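Local structure of glutamate--tRNA ligase (Methanothermobacter thermautotrophicus, 3AII) at residues A[132-137]-A[166-171]. The protein attaches glutamate to tRNA, probably activating it first with ATP to glutamyl-AMP, as a non-discriminating archaeal glutamyl-tRNA synthetase of class I. Sequence-based numbering, arbitrary orientation.
Sequences ILRIED and VIQSDR
With chi1 of D137 at 64°, its carboxylate sits between its own backbone N and carbonyl carbon, and S169 holds OG in the same way (60°), which turns the acid and the hydroxyl to face each other. S169 OG donates to D137 OD2 at 2.6 Å while S169 N reaches D137 OD1 at 2.8 Å; both arrive on the syn side, somewhat out of the carboxylate plane. Y148 OH also bonds OD2. Replacing D137 by alanine would probably leave S169 N and OG without their carboxylate acceptor and Y148 OH without this partner, freeing the 3-10 turn 168-170 to shift. Upstream the backbones pair in parallel: V166 N bonds L133 O, I135 N bonds V166 O, and Q168 N carries on to I135 O at 3.0 Å. Q168 lays its amide nearly parallel to the E136 carboxylate, planes 5° apart, with OE1 3.3 Å from E136 CB, and its NE2 hydrogen-bonds D281 OD2. R134 grips E136 OE2 side-on through NE (2.8 Å) and NH1, while its NH2 pairs with D282, like D281 on helix 274-284. These are the C-terminal ends of neighbouring parallel strands in a beta-alpha-beta crossover through helix 147-158, part of the Rossmann-like catalytic domain of class I synthetases.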
# COMPACT_ATOMS: atom_id res chain seq x y z
N ILE A 132 -15.79 2.47 -10.76
CA ILE A 132 -15.28 1.51 -11.73
C ILE A 132 -13.83 1.14 -11.39
O ILE A 132 -13.00 2.01 -11.12
CB ILE A 132 -15.34 2.08 -13.15
CG1 ILE A 132 -16.80 2.37 -13.55
CG2 ILE A 132 -14.72 1.10 -14.14
CD1 ILE A 132 -16.94 3.18 -14.85
N LEU A 133 -13.54 -0.15 -11.34
CA LEU A 133 -12.15 -0.61 -11.25
C LEU A 133 -11.68 -0.83 -12.67
O LEU A 133 -12.26 -1.63 -13.38
CB LEU A 133 -12.04 -1.92 -10.45
CG LEU A 133 -10.66 -2.58 -10.52
CD1 LEU A 133 -9.58 -1.68 -9.88
CD2 LEU A 133 -10.67 -3.94 -9.81
N ARG A 134 -10.65 -0.10 -13.10
CA ARG A 134 -10.13 -0.27 -14.45
C ARG A 134 -8.67 -0.65 -14.36
O ARG A 134 -7.83 0.16 -13.94
CB ARG A 134 -10.32 1.00 -15.28
CG ARG A 134 -9.81 0.86 -16.73
CD ARG A 134 -10.21 2.07 -17.62
NE ARG A 134 -9.47 3.27 -17.23
CZ ARG A 134 -10.00 4.49 -17.10
NH1 ARG A 134 -9.23 5.51 -16.73
NH2 ARG A 134 -11.30 4.69 -17.32
N ILE A 135 -8.35 -1.88 -14.74
CA ILE A 135 -6.97 -2.34 -14.69
C ILE A 135 -6.25 -1.89 -15.95
O ILE A 135 -6.62 -2.28 -17.07
CB ILE A 135 -6.87 -3.87 -14.60
CG1 ILE A 135 -7.72 -4.41 -13.44
CG2 ILE A 135 -5.42 -4.28 -14.46
CD1 ILE A 135 -7.31 -3.90 -12.11
N GLU A 136 -5.23 -1.06 -15.78
CA GLU A 136 -4.60 -0.40 -16.91
C GLU A 136 -3.32 -1.14 -17.32
O GLU A 136 -2.21 -0.79 -16.93
CB GLU A 136 -4.38 1.09 -16.57
CG GLU A 136 -5.73 1.80 -16.39
CD GLU A 136 -5.67 3.32 -16.47
OE1 GLU A 136 -4.58 3.91 -16.29
OE2 GLU A 136 -6.75 3.92 -16.70
N ASP A 137 -3.53 -2.20 -18.09
CA ASP A 137 -2.47 -3.16 -18.41
C ASP A 137 -2.06 -3.11 -19.88
O ASP A 137 -1.91 -4.15 -20.52
CB ASP A 137 -2.90 -4.57 -18.03
CG ASP A 137 -4.09 -5.06 -18.84
OD1 ASP A 137 -4.86 -4.23 -19.37
OD2 ASP A 137 -4.24 -6.29 -18.97
N VAL A 166 -13.14 -3.51 -15.41
CA VAL A 166 -12.82 -3.42 -16.82
C VAL A 166 -11.32 -3.64 -16.94
O VAL A 166 -10.56 -3.14 -16.12
CB VAL A 166 -13.19 -2.03 -17.37
CG1 VAL A 166 -12.68 -1.84 -18.80
CG2 VAL A 166 -14.70 -1.82 -17.32
N ILE A 167 -10.89 -4.42 -17.93
CA ILE A 167 -9.45 -4.66 -18.11
C ILE A 167 -9.04 -4.12 -19.48
O ILE A 167 -9.62 -4.47 -20.50
CB ILE A 167 -9.10 -6.15 -17.98
CG1 ILE A 167 -9.45 -6.67 -16.58
CG2 ILE A 167 -7.60 -6.38 -18.22
CD1 ILE A 167 -9.36 -8.19 -16.47
N GLN A 168 -8.06 -3.23 -19.52
CA GLN A 168 -7.77 -2.54 -20.77
C GLN A 168 -7.28 -3.45 -21.90
O GLN A 168 -7.55 -3.17 -23.07
CB GLN A 168 -6.82 -1.36 -20.56
CG GLN A 168 -7.47 -0.21 -19.80
CD GLN A 168 -6.64 1.06 -19.84
OE1 GLN A 168 -5.42 1.02 -19.68
NE2 GLN A 168 -7.30 2.20 -20.07
N SER A 169 -6.59 -4.53 -21.55
CA SER A 169 -6.09 -5.41 -22.61
C SER A 169 -7.22 -6.18 -23.29
O SER A 169 -7.02 -6.78 -24.34
CB SER A 169 -5.01 -6.36 -22.09
OG SER A 169 -5.51 -7.18 -21.06
N ASP A 170 -8.43 -6.13 -22.71
CA ASP A 170 -9.60 -6.71 -23.37
C ASP A 170 -10.20 -5.74 -24.37
O ASP A 170 -11.15 -6.08 -25.10
CB ASP A 170 -10.69 -7.02 -22.35
CG ASP A 170 -10.45 -8.30 -21.58
OD1 ASP A 170 -10.94 -8.38 -20.43
OD2 ASP A 170 -9.79 -9.22 -22.11
N ARG A 171 -9.69 -4.51 -24.39
CA ARG A 171 -10.30 -3.43 -25.15
C ARG A 171 -9.49 -2.96 -26.35
O ARG A 171 -9.75 -1.89 -26.90
CB ARG A 171 -10.58 -2.23 -24.21
CG ARG A 171 -11.59 -2.58 -23.10
CD ARG A 171 -11.76 -1.47 -22.05
NE ARG A 171 -12.25 -0.20 -22.61
CZ ARG A 171 -13.53 0.06 -22.86
NH1 ARG A 171 -14.47 -0.85 -22.64
NH2 ARG A 171 -13.88 1.24 -23.36